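Local atomic coordinates of 6-phospho-beta-glucosidase BglT (Thermotoga maritima, PDB entry 1UP7), a protein that hydrolyses cellobiose 6'-phosphate to glucose 6-phosphate and glucose, using NAD and a manganese ion as cofactors. Residues Glu105-Gly110 with Leu244-Met249; Gly110-Ala115 with Leu384-Ser389; Arg117-Val122 with Arg369-Ala374; Arg378-Ala383 with Asp401-Ile406. All coordinates share one frame; numbering follows the deposited sequence.

Contact 1. Residues Glu105-Gly110 with Leu244-Met249. With G6P (6-O-phosphono-alpha-D-glucopyranose), chain J; NAD (nicotinamide-adenine-dinucleotide), chain I.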
# COMPACT_ATOMS: atom_id res chain seq x y z
N GLU A 105 -27.50 -15.04 -16.12
CA GLU A 105 -26.47 -16.08 -16.14
C GLU A 105 -25.21 -15.81 -15.27
O GLU A 105 -24.77 -16.73 -14.53
CB GLU A 105 -26.08 -16.40 -17.60
CG GLU A 105 -24.95 -17.42 -17.73
CD GLU A 105 -24.19 -17.38 -19.05
OE1 GLU A 105 -23.97 -16.26 -19.61
OE2 GLU A 105 -23.80 -18.47 -19.53
N THR A 106 -24.65 -14.59 -15.34
CA THR A 106 -23.36 -14.27 -14.72
C THR A 106 -23.42 -13.17 -13.68
O THR A 106 -22.47 -12.99 -12.95
CB THR A 106 -22.31 -13.89 -15.80
OG1 THR A 106 -22.67 -12.63 -16.43
CG2 THR A 106 -22.38 -14.85 -16.99
N THR A 107 -24.52 -12.42 -13.64
CA THR A 107 -24.59 -11.19 -12.87
C THR A 107 -25.57 -11.31 -11.72
O THR A 107 -26.72 -11.59 -11.95
CB THR A 107 -25.08 -10.04 -13.79
OG1 THR A 107 -24.22 -9.97 -14.94
CG2 THR A 107 -24.90 -8.72 -13.07
N GLY A 108 -25.13 -11.00 -10.52
CA GLY A 108 -26.03 -10.95 -9.38
C GLY A 108 -26.29 -12.35 -8.87
O GLY A 108 -25.42 -13.23 -8.95
N VAL A 109 -27.50 -12.58 -8.39
CA VAL A 109 -27.87 -13.83 -7.69
C VAL A 109 -27.62 -15.08 -8.56
O VAL A 109 -27.10 -16.07 -8.08
CB VAL A 109 -29.32 -13.79 -7.14
CG1 VAL A 109 -29.75 -15.18 -6.48
CG2 VAL A 109 -29.48 -12.65 -6.14
N GLY A 110 -27.98 -15.00 -9.83
CA GLY A 110 -27.64 -16.00 -10.81
C GLY A 110 -26.17 -16.34 -10.91
O GLY A 110 -25.81 -17.53 -11.01
N LEU A 244 -23.37 -3.52 -17.31
CA LEU A 244 -23.61 -2.50 -16.31
C LEU A 244 -25.08 -2.11 -16.32
O LEU A 244 -25.56 -1.56 -15.35
CB LEU A 244 -22.71 -1.27 -16.50
CG LEU A 244 -21.50 -1.18 -15.57
CD1 LEU A 244 -21.81 -1.46 -14.06
CD2 LEU A 244 -20.38 -2.12 -16.06
N ARG A 245 -25.78 -2.41 -17.40
CA ARG A 245 -27.21 -2.11 -17.51
C ARG A 245 -27.99 -2.73 -16.36
O ARG A 245 -28.98 -2.16 -15.92
CB ARG A 245 -27.79 -2.68 -18.80
CG ARG A 245 -27.67 -1.79 -20.03
CD ARG A 245 -28.13 -2.54 -21.32
NE ARG A 245 -27.73 -3.95 -21.17
CZ ARG A 245 -28.23 -4.98 -21.84
NH1 ARG A 245 -29.21 -4.80 -22.73
NH2 ARG A 245 -27.75 -6.21 -21.61
N TYR A 246 -27.55 -3.89 -15.88
CA TYR A 246 -28.25 -4.61 -14.80
C TYR A 246 -28.14 -3.90 -13.48
O TYR A 246 -29.04 -4.02 -12.67
CB TYR A 246 -27.75 -6.07 -14.64
CG TYR A 246 -28.00 -6.91 -15.87
CD1 TYR A 246 -29.27 -7.37 -16.19
CD2 TYR A 246 -26.95 -7.22 -16.75
CE1 TYR A 246 -29.51 -8.12 -17.34
CE2 TYR A 246 -27.16 -7.97 -17.91
CZ TYR A 246 -28.45 -8.40 -18.20
OH TYR A 246 -28.66 -9.14 -19.35
N TYR A 247 -27.05 -3.17 -13.30
CA TYR A 247 -26.85 -2.34 -12.13
C TYR A 247 -27.50 -0.99 -12.26
O TYR A 247 -28.26 -0.63 -11.38
CB TYR A 247 -25.36 -2.15 -11.91
CG TYR A 247 -24.67 -3.42 -11.53
CD1 TYR A 247 -24.24 -4.31 -12.51
CD2 TYR A 247 -24.42 -3.72 -10.20
CE1 TYR A 247 -23.59 -5.47 -12.19
CE2 TYR A 247 -23.73 -4.88 -9.85
CZ TYR A 247 -23.33 -5.75 -10.85
OH TYR A 247 -22.66 -6.89 -10.54
N LEU A 248 -27.27 -0.27 -13.38
CA LEU A 248 -27.65 1.13 -13.50
C LEU A 248 -29.03 1.33 -14.13
O LEU A 248 -29.63 2.41 -14.06
CB LEU A 248 -26.58 1.88 -14.29
CG LEU A 248 -25.28 2.03 -13.52
CD1 LEU A 248 -24.24 2.18 -14.57
CD2 LEU A 248 -25.31 3.23 -12.54
N MET A 249 -29.52 0.25 -14.75
CA MET A 249 -30.86 0.19 -15.37
C MET A 249 -31.68 -1.00 -14.80
O MET A 249 -32.41 -1.68 -15.54
CB MET A 249 -30.76 0.07 -16.90
CG MET A 249 -30.17 1.27 -17.59
SD MET A 249 -29.88 1.00 -19.35
CE MET A 249 -31.37 0.79 -19.87
C1 G6P J . -21.74 -12.42 -23.94
C2 G6P J . -20.90 -12.57 -22.64
C3 G6P J . -20.66 -14.05 -22.34
C4 G6P J . -22.03 -14.69 -22.14
C5 G6P J . -22.82 -14.58 -23.45
C6 G6P J . -24.21 -15.16 -23.29
O1 G6P J . -22.07 -11.06 -24.28
O2 G6P J . -19.63 -11.92 -22.70
O3 G6P J . -19.80 -14.27 -21.22
O4 G6P J . -21.89 -16.03 -21.66
O5 G6P J . -22.96 -13.20 -23.88
O6 G6P J . -24.67 -15.73 -24.51
P G6P J . -25.78 -16.90 -24.51
O1P G6P J . -25.87 -17.39 -25.93
O2P G6P J . -27.17 -16.48 -24.06
O3P G6P J . -25.26 -17.99 -23.61
PA NAD I . -22.93 -25.75 -22.64
O1A NAD I . -24.16 -26.00 -21.86
O2A NAD I . -22.99 -26.18 -24.12
O5B NAD I . -21.78 -26.57 -21.85
C5B NAD I . -20.61 -26.95 -22.52
C4B NAD I . -20.31 -28.42 -22.28
O4B NAD I . -19.86 -28.63 -20.95
C3B NAD I . -21.49 -29.36 -22.49
O3B NAD I . -21.17 -30.24 -23.56
C2B NAD I . -21.62 -30.12 -21.16
O2B NAD I . -21.92 -31.49 -21.36
C1B NAD I . -20.21 -29.97 -20.62
N9A NAD I . -20.08 -30.15 -19.17
C8A NAD I . -20.95 -29.82 -18.16
N7A NAD I . -20.34 -30.16 -17.00
C5A NAD I . -19.10 -30.63 -17.24
C6A NAD I . -18.08 -31.11 -16.44
N6A NAD I . -18.19 -31.16 -15.12
N1A NAD I . -16.91 -31.56 -17.03
C2A NAD I . -16.76 -31.54 -18.41
N3A NAD I . -17.80 -31.08 -19.20
C4A NAD I . -18.94 -30.64 -18.62
O3 NAD I . -22.65 -24.17 -22.51
PN NAD I . -21.77 -23.23 -23.47
O1N NAD I . -22.74 -22.22 -23.95
O2N NAD I . -20.95 -23.96 -24.41
O5D NAD I . -20.72 -22.55 -22.47
C5D NAD I . -19.95 -23.25 -21.51
C4D NAD I . -19.43 -22.23 -20.49
O4D NAD I . -18.59 -21.24 -21.08
C3D NAD I . -20.56 -21.47 -19.82
O3D NAD I . -20.19 -21.36 -18.47
C2D NAD I . -20.56 -20.10 -20.49
O2D NAD I . -21.03 -19.03 -19.68
C1D NAD I . -19.13 -19.92 -20.95
N1N NAD I . -19.09 -19.40 -22.32
C2N NAD I . -18.33 -20.13 -23.20
C3N NAD I . -18.20 -19.76 -24.52
C7N NAD I . -17.36 -20.62 -25.43
O7N NAD I . -16.44 -20.08 -26.35
N7N NAD I . -17.50 -21.95 -25.34
C4N NAD I . -18.89 -18.62 -24.93
C5N NAD I . -19.67 -17.85 -24.05
C6N NAD I . -19.77 -18.26 -22.72
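Thr107 meets the short helix 245-248 through its methyl. CG2 comes within 3.6 Å of CE1 of Tyr247, oblique to the ring, and the two side chains approach from opposite directions. The same methyl lies 4.2 Å from CB of Tyr246. With chi1 at -54°, CG2 is anti to the Thr107 backbone N, and OG1 lies beside that N. The hydroxyl is hydrogen-bonded to Gln104 OE1, a bond that helps fix the rotation of the side chain.

Glu105, two residues back, turns to the ligands. Its carboxylate is shared between them. OE1 accepts from O4 of the glucose 6-phosphate at 2.9 Å, and OE2 accepts from O2D of the NAD ribose at 2.8 Å. CG stands anti to the backbone N (chi1 176°) and the chain runs on extended, which carries the carboxylate to both ligands. This is the active site of a family 4 glycosidase. The NAD-binding Rossmann part supplies Glu105 and Thr107, and the C-terminal part supplies the helix 245-248. Glu105 probably raises the basicity of the active-site tyrosine, Tyr243, as in relatives.

OE2 also forms a salt bridge with Arg82. With an alanine here in place of Glu105, sugar O4 and ribose O2D would probably lose their common acceptor and Arg82 its carboxylate. The side chains of Thr106 and Thr107 both touch Tyr243, and Thr106 touches the manganese ligand His194 as well.

Contact 2. Residues Gly110-Ala115 with Leu384-Ser389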
# COMPACT_ATOMS: atom_id res chain seq x y z
N GLY A 110 -27.98 -15.00 -9.83
CA GLY A 110 -27.64 -16.00 -10.81
C GLY A 110 -26.17 -16.34 -10.91
O GLY A 110 -25.81 -17.53 -11.01
N GLY A 111 -25.31 -15.32 -10.87
CA GLY A 111 -23.87 -15.52 -10.87
C GLY A 111 -23.41 -16.22 -9.60
O GLY A 111 -22.45 -16.99 -9.61
N PHE A 112 -24.08 -15.93 -8.49
CA PHE A 112 -23.77 -16.49 -7.19
C PHE A 112 -24.03 -18.01 -7.18
O PHE A 112 -23.17 -18.79 -6.73
CB PHE A 112 -24.62 -15.79 -6.13
CG PHE A 112 -24.59 -16.43 -4.76
CD1 PHE A 112 -23.56 -16.15 -3.86
CD2 PHE A 112 -25.65 -17.26 -4.35
CE1 PHE A 112 -23.57 -16.69 -2.59
CE2 PHE A 112 -25.66 -17.82 -3.07
CZ PHE A 112 -24.63 -17.54 -2.19
N SER A 113 -25.17 -18.44 -7.72
CA SER A 113 -25.46 -19.86 -7.71
C SER A 113 -24.62 -20.58 -8.76
O SER A 113 -24.14 -21.68 -8.52
CB SER A 113 -26.96 -20.15 -7.92
OG SER A 113 -27.50 -19.33 -8.94
N ALA A 114 -24.39 -19.94 -9.90
CA ALA A 114 -23.45 -20.44 -10.89
C ALA A 114 -22.04 -20.63 -10.29
O ALA A 114 -21.38 -21.64 -10.56
CB ALA A 114 -23.44 -19.56 -12.15
N ALA A 115 -21.57 -19.69 -9.47
CA ALA A 115 -20.22 -19.81 -8.91
C ALA A 115 -20.16 -21.01 -7.95
O ALA A 115 -19.18 -21.79 -7.94
CB ALA A 115 -19.78 -18.51 -8.17
N LEU A 384 -25.36 -16.53 3.18
CA LEU A 384 -26.34 -15.45 3.41
C LEU A 384 -25.65 -14.08 3.42
O LEU A 384 -26.11 -13.15 2.79
CB LEU A 384 -26.99 -15.66 4.78
CG LEU A 384 -28.49 -15.73 5.00
CD1 LEU A 384 -29.30 -16.31 3.80
CD2 LEU A 384 -28.73 -16.51 6.31
N LYS A 385 -24.53 -13.99 4.13
CA LYS A 385 -23.73 -12.80 4.18
C LYS A 385 -23.21 -12.40 2.80
O LYS A 385 -23.28 -11.22 2.45
CB LYS A 385 -22.58 -12.99 5.17
CG LYS A 385 -21.70 -11.80 5.44
CD LYS A 385 -20.58 -12.28 6.38
CE LYS A 385 -19.65 -11.14 6.70
NZ LYS A 385 -18.62 -11.47 7.67
N ALA A 386 -22.73 -13.37 2.01
CA ALA A 386 -22.30 -13.05 0.63
C ALA A 386 -23.45 -12.53 -0.21
O ALA A 386 -23.34 -11.51 -0.90
CB ALA A 386 -21.67 -14.24 -0.04
N LEU A 387 -24.59 -13.22 -0.11
CA LEU A 387 -25.75 -12.88 -0.89
C LEU A 387 -26.25 -11.46 -0.59
O LEU A 387 -26.56 -10.68 -1.52
CB LEU A 387 -26.81 -13.94 -0.63
CG LEU A 387 -27.93 -14.24 -1.61
CD1 LEU A 387 -27.51 -14.34 -3.11
CD2 LEU A 387 -28.65 -15.51 -1.12
N LEU A 388 -26.28 -11.10 0.70
CA LEU A 388 -26.65 -9.73 1.10
C LEU A 388 -25.69 -8.65 0.65
O LEU A 388 -26.09 -7.48 0.56
CB LEU A 388 -26.76 -9.63 2.60
CG LEU A 388 -27.93 -10.30 3.30
CD1 LEU A 388 -27.67 -10.20 4.78
CD2 LEU A 388 -29.24 -9.60 2.88
N SER A 389 -24.43 -9.01 0.41
CA SER A 389 -23.41 -8.02 0.03
C SER A 389 -23.49 -7.59 -1.45
O SER A 389 -22.92 -6.57 -1.83
CB SER A 389 -21.99 -8.53 0.33
OG SER A 389 -21.60 -9.58 -0.57
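This is a buried, apolar helix-helix contact between Phe112 on helix 109-131 and Ala386 and Leu387 on helix 380-389. It joins the NAD-binding Rossmann part of the chain to the helices of the C-terminal part. The backbones come nearest at Phe112 and Leu387, whose CA atoms are 7.5 Å apart.

The Phe112 ring carries the contact. CD1 of Leu387 sits over one ring face in a CH-pi contact. It is 3.9 Å from the ring centroid and 21° off the ring normal, displaced toward the rim on the CD2 side. The two side chains cross at about a right angle. In Leu387, CG is anti to the backbone N (chi1 -157°), which sends CD1 over the ring. Ala386 meets the same ring obliquely, with its CB 4.0 Å from CE1 of Phe112. Tyr367 and Thr371 of helix 355-376 also touch Phe112. Cutting the Phe112 ring back to an alanine here is likely to open a gap between the helices and leave the Leu387 methyl without the face it packs on.

One turn on, Ala386 O takes two bonds from Ser389, one from the backbone N and one from OG at 2.6 Å.

Contact 3. Residues Arg117-Val122 with Arg369-Ala374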
# COMPACT_ATOMS: atom_id res chain seq x y z
N ARG A 117 -21.85 -23.72 -8.02
CA ARG A 117 -21.79 -24.96 -8.79
C ARG A 117 -20.41 -25.15 -9.40
O ARG A 117 -19.95 -26.28 -9.53
CB ARG A 117 -22.83 -24.97 -9.92
CG ARG A 117 -24.21 -25.49 -9.56
CD ARG A 117 -25.09 -25.98 -10.75
NE ARG A 117 -25.00 -25.04 -11.86
CZ ARG A 117 -25.63 -23.87 -11.89
NH1 ARG A 117 -26.43 -23.54 -10.87
NH2 ARG A 117 -25.47 -23.05 -12.93
N ALA A 118 -19.76 -24.05 -9.79
CA ALA A 118 -18.47 -24.14 -10.47
C ALA A 118 -17.34 -24.53 -9.52
O ALA A 118 -16.52 -25.35 -9.88
CB ALA A 118 -18.15 -22.83 -11.19
N PHE A 119 -17.29 -23.94 -8.33
CA PHE A 119 -16.13 -24.06 -7.44
C PHE A 119 -15.65 -25.50 -7.18
O PHE A 119 -14.46 -25.78 -7.31
CB PHE A 119 -16.35 -23.28 -6.09
CG PHE A 119 -16.43 -21.75 -6.24
CD1 PHE A 119 -15.90 -21.10 -7.37
CD2 PHE A 119 -17.02 -20.98 -5.23
CE1 PHE A 119 -15.96 -19.70 -7.50
CE2 PHE A 119 -17.09 -19.58 -5.34
CZ PHE A 119 -16.57 -18.94 -6.48
N PRO A 120 -16.54 -26.43 -6.80
CA PRO A 120 -16.11 -27.83 -6.56
C PRO A 120 -15.51 -28.51 -7.81
O PRO A 120 -14.52 -29.25 -7.69
CB PRO A 120 -17.39 -28.56 -6.13
CG PRO A 120 -18.37 -27.46 -5.75
CD PRO A 120 -18.00 -26.26 -6.57
N ILE A 121 -16.09 -28.25 -8.97
CA ILE A 121 -15.58 -28.82 -10.20
C ILE A 121 -14.23 -28.21 -10.56
O ILE A 121 -13.31 -28.97 -10.89
CB ILE A 121 -16.64 -28.70 -11.33
CG1 ILE A 121 -17.86 -29.58 -11.02
CG2 ILE A 121 -16.08 -29.15 -12.67
CD1 ILE A 121 -19.19 -29.11 -11.74
N VAL A 122 -14.08 -26.87 -10.46
CA VAL A 122 -12.78 -26.29 -10.76
C VAL A 122 -11.70 -26.70 -9.74
O VAL A 122 -10.54 -26.89 -10.12
CB VAL A 122 -12.78 -24.75 -11.11
CG1 VAL A 122 -14.09 -24.29 -11.74
CG2 VAL A 122 -12.39 -23.94 -9.96
N ARG A 369 -15.29 -12.42 -2.76
CA ARG A 369 -14.50 -13.08 -1.73
C ARG A 369 -15.40 -13.63 -0.63
O ARG A 369 -15.10 -14.70 -0.08
CB ARG A 369 -13.34 -12.22 -1.16
CG ARG A 369 -12.66 -11.31 -2.17
CD ARG A 369 -11.17 -11.45 -2.42
NE ARG A 369 -10.48 -10.26 -1.98
CZ ARG A 369 -9.36 -9.72 -2.48
NH1 ARG A 369 -8.75 -10.19 -3.54
NH2 ARG A 369 -8.88 -8.63 -1.90
N LEU A 370 -16.50 -12.95 -0.33
CA LEU A 370 -17.45 -13.46 0.66
C LEU A 370 -18.08 -14.77 0.13
O LEU A 370 -18.31 -15.71 0.90
CB LEU A 370 -18.55 -12.45 0.97
CG LEU A 370 -18.18 -11.28 1.91
CD1 LEU A 370 -19.27 -10.20 1.88
CD2 LEU A 370 -17.88 -11.78 3.35
N THR A 371 -18.37 -14.81 -1.17
CA THR A 371 -18.91 -16.02 -1.75
C THR A 371 -17.91 -17.19 -1.66
O THR A 371 -18.27 -18.30 -1.27
CB THR A 371 -19.36 -15.75 -3.19
OG1 THR A 371 -20.43 -14.79 -3.19
CG2 THR A 371 -19.99 -17.00 -3.79
N ILE A 372 -16.65 -16.91 -1.99
CA ILE A 372 -15.60 -17.92 -1.95
C ILE A 372 -15.41 -18.41 -0.51
O ILE A 372 -15.27 -19.61 -0.26
CB ILE A 372 -14.29 -17.35 -2.50
CG1 ILE A 372 -14.35 -17.26 -4.05
CG2 ILE A 372 -13.15 -18.15 -2.02
CD1 ILE A 372 -13.43 -16.19 -4.65
N GLU A 373 -15.47 -17.49 0.44
CA GLU A 373 -15.30 -17.83 1.85
C GLU A 373 -16.46 -18.74 2.32
O GLU A 373 -16.23 -19.75 3.01
CB GLU A 373 -15.17 -16.56 2.71
CG GLU A 373 -13.73 -16.02 2.75
CD GLU A 373 -13.63 -14.50 2.98
OE1 GLU A 373 -14.60 -13.86 3.51
OE2 GLU A 373 -12.54 -13.93 2.61
N ALA A 374 -17.68 -18.41 1.91
CA ALA A 374 -18.84 -19.24 2.25
C ALA A 374 -18.65 -20.65 1.70
O ALA A 374 -18.94 -21.63 2.38
CB ALA A 374 -20.12 -18.63 1.70
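Phe119 makes apolar contact with Ile372 and Thr371, carried by the far end of its ring. The contact packs helix 109-131 of the NAD-binding Rossmann part on helix 355-376 of the C-terminal part. CZ of Phe119 lies 3.7 Å from CG1 of Ile372, and CE2 of Phe119 is almost as near the same CG1, at 3.8 Å. The methylene therefore sits against the CE2-CZ bond. Its approach is oblique to the ring, and the two side chains cross at about a right angle. CG2 of Thr371 reaches CE2 of Phe119 at 4.2 Å, also obliquely. In Phe119, CG is anti to the carbonyl carbon (chi1 -67°), and CB points toward the other helix. The backbones come nearest at Phe119 and Ile372, whose CA atoms are 8.3 Å apart.

Three other rings also meet Phe119. It stacks with Phe150, and it meets His146 and Tyr375 edge-to-face.

No hydrogen bond links the two segments. Thr371 OG1 is bonded to Tyr367 O, one turn back in its own helix. This helps fix the side chain with CG2 anti to the backbone N.

Pro120 has no N-H to give to the preceding turn, and helix 109-131 is kinked there. Ile121 touches the NAD. Helix 144-155 packs beside both segments, through Ile147, Phe150 and Tyr154. Helix 380-389 covers Leu370 and Thr371, and His355 of the second subunit packs on Arg369 and Leu370.

Contact 4. Residues Arg378-Ala383 with Asp401-Ile406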
# COMPACT_ATOMS: atom_id res chain seq x y z
N ARG A 378 -18.05 -24.19 3.56
CA ARG A 378 -19.33 -24.89 3.36
C ARG A 378 -20.40 -24.36 4.28
O ARG A 378 -21.11 -25.14 4.94
CB ARG A 378 -19.17 -26.40 3.58
CG ARG A 378 -18.27 -27.06 2.61
CD ARG A 378 -18.64 -26.82 1.17
NE ARG A 378 -17.95 -27.81 0.35
CZ ARG A 378 -16.69 -27.73 -0.04
NH1 ARG A 378 -15.92 -26.67 0.28
NH2 ARG A 378 -16.19 -28.72 -0.76
N SER A 379 -20.54 -23.05 4.30
CA SER A 379 -21.32 -22.39 5.33
C SER A 379 -22.53 -21.65 4.80
O SER A 379 -22.39 -20.71 4.00
CB SER A 379 -20.42 -21.41 6.09
OG SER A 379 -21.16 -20.63 6.97
N LYS A 380 -23.70 -22.07 5.27
CA LYS A 380 -24.98 -21.46 4.92
C LYS A 380 -25.02 -20.03 5.44
O LYS A 380 -25.40 -19.12 4.75
CB LYS A 380 -26.09 -22.29 5.53
CG LYS A 380 -27.23 -22.48 4.60
CD LYS A 380 -28.55 -22.83 5.30
CE LYS A 380 -28.68 -24.35 5.52
NZ LYS A 380 -29.95 -24.69 6.36
N LYS A 381 -24.62 -19.83 6.69
CA LYS A 381 -24.54 -18.50 7.31
C LYS A 381 -23.70 -17.54 6.49
O LYS A 381 -24.11 -16.40 6.23
CB LYS A 381 -23.92 -18.58 8.71
CG LYS A 381 -24.91 -18.82 9.79
CD LYS A 381 -24.26 -19.33 11.13
CE LYS A 381 -25.38 -19.42 12.20
NZ LYS A 381 -25.12 -20.49 13.23
N LEU A 382 -22.52 -17.98 6.08
CA LEU A 382 -21.64 -17.09 5.34
C LEU A 382 -22.13 -16.84 3.92
O LEU A 382 -21.87 -15.78 3.36
CB LEU A 382 -20.18 -17.56 5.38
CG LEU A 382 -19.58 -17.62 6.81
CD1 LEU A 382 -18.20 -18.26 6.79
CD2 LEU A 382 -19.55 -16.25 7.53
N ALA A 383 -22.89 -17.79 3.37
CA ALA A 383 -23.50 -17.63 2.05
C ALA A 383 -24.59 -16.55 2.09
O ALA A 383 -24.70 -15.73 1.17
CB ALA A 383 -24.06 -18.95 1.53
N ASP A 401 -35.13 -17.16 2.37
CA ASP A 401 -35.93 -17.99 1.47
C ASP A 401 -35.20 -18.14 0.13
O ASP A 401 -35.17 -19.24 -0.42
CB ASP A 401 -37.33 -17.40 1.25
CG ASP A 401 -38.22 -17.56 2.46
OD1 ASP A 401 -37.99 -18.48 3.26
OD2 ASP A 401 -39.19 -16.81 2.70
N LEU A 402 -34.61 -17.07 -0.36
CA LEU A 402 -33.89 -17.12 -1.64
C LEU A 402 -32.74 -18.15 -1.58
O LEU A 402 -32.62 -19.03 -2.47
CB LEU A 402 -33.36 -15.73 -2.06
CG LEU A 402 -32.43 -15.67 -3.28
CD1 LEU A 402 -33.15 -16.21 -4.50
CD2 LEU A 402 -31.88 -14.23 -3.51
N LEU A 403 -31.91 -18.04 -0.53
CA LEU A 403 -30.80 -18.99 -0.35
C LEU A 403 -31.27 -20.44 -0.30
O LEU A 403 -30.67 -21.30 -0.92
CB LEU A 403 -29.92 -18.67 0.87
CG LEU A 403 -28.67 -19.59 1.09
CD1 LEU A 403 -27.65 -19.63 -0.08
CD2 LEU A 403 -27.92 -19.31 2.37
N GLU A 404 -32.38 -20.68 0.39
CA GLU A 404 -32.95 -22.01 0.51
C GLU A 404 -33.35 -22.56 -0.83
O GLU A 404 -33.09 -23.71 -1.11
CB GLU A 404 -34.16 -22.00 1.44
CG GLU A 404 -33.90 -22.67 2.76
CD GLU A 404 -33.91 -21.70 3.92
OE1 GLU A 404 -35.04 -21.40 4.46
OE2 GLU A 404 -32.77 -21.25 4.29
N GLU A 405 -34.01 -21.73 -1.65
CA GLU A 405 -34.40 -22.12 -2.99
C GLU A 405 -33.18 -22.48 -3.84
O GLU A 405 -33.17 -23.51 -4.53
CB GLU A 405 -35.17 -21.01 -3.67
CG GLU A 405 -36.64 -21.32 -3.80
CD GLU A 405 -37.27 -20.58 -4.95
OE1 GLU A 405 -37.38 -19.35 -4.86
OE2 GLU A 405 -37.66 -21.22 -5.94
N ILE A 406 -32.16 -21.63 -3.77
CA ILE A 406 -30.94 -21.85 -4.53
C ILE A 406 -30.26 -23.16 -4.10
O ILE A 406 -29.82 -23.95 -4.96
CB ILE A 406 -29.96 -20.68 -4.34
CG1 ILE A 406 -30.43 -19.40 -5.06
CG2 ILE A 406 -28.52 -21.10 -4.76
CD1 ILE A 406 -29.67 -18.14 -4.55
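Leu403 has CG anti to its backbone N (chi1 -177°), and this extends both methyls to the start of helix 380-389. CD2 does most of the touching. It lies 3.5 Å from the backbone O of Lys380 and 3.9 Å from CG of the same lysine. CB of Ala383, one turn further along, faces the fork of the leucine, 4.0 Å from both CD1 and CD2 of Leu403. Within the two segments, CD2 thus sits between the Lys380 carbonyl and the alanine, while CD1 touches the alanine alone. The small alanine allows a close approach, and the CA atoms of Ala383 and Leu403 are 7.8 Å apart.

Lys380 lies at the exposed border. Its chain bends at chi3 (-87°), and NZ ends 4.9 Å from OE2 of Glu404. The charges are opposite but not in contact.

The first turn of helix 380-389 is fixed from its own side. Ser379 is the N-cap, and its OG accepts from Leu382 N at 3.1 Å with a nearly straight N-H...O angle of 165°. Just before it, Arg378 has positive phi and closes helix 355-376 in a Schellman motif. Together they make the turn from one helix into the next. Ala383 also touches Phe112 of helix 109-131 and Ala374 of helix 355-376.

Away from the active site and the bound ligands, the contact packs together the last two helices of the chain, 380-389 and 396-409, with 378-383 in the C-terminal part of the family 4 fold.

How the contacts relate
From the N terminus, helix 109-131 and the loop before it supply the first segments of contacts 1, 2 and 3. Contact 1 closes a loop of 133 residues at the active site. Contact 2 shares Gly110 with it and closes 268 residues, so the two cross. Contact 3 closes 246 residues within the span of contact 2 and crosses contact 1. All three tie the NAD-binding part to the C-terminal part. Contact 4 closes only 17 residues near the C terminus. It follows contacts 1 and 3 in series and crosses contact 2. Thr371 touches Ala386, joining contacts 2 and 3. Leu384 and Leu387 pack on Leu403, joining contacts 2 and 4.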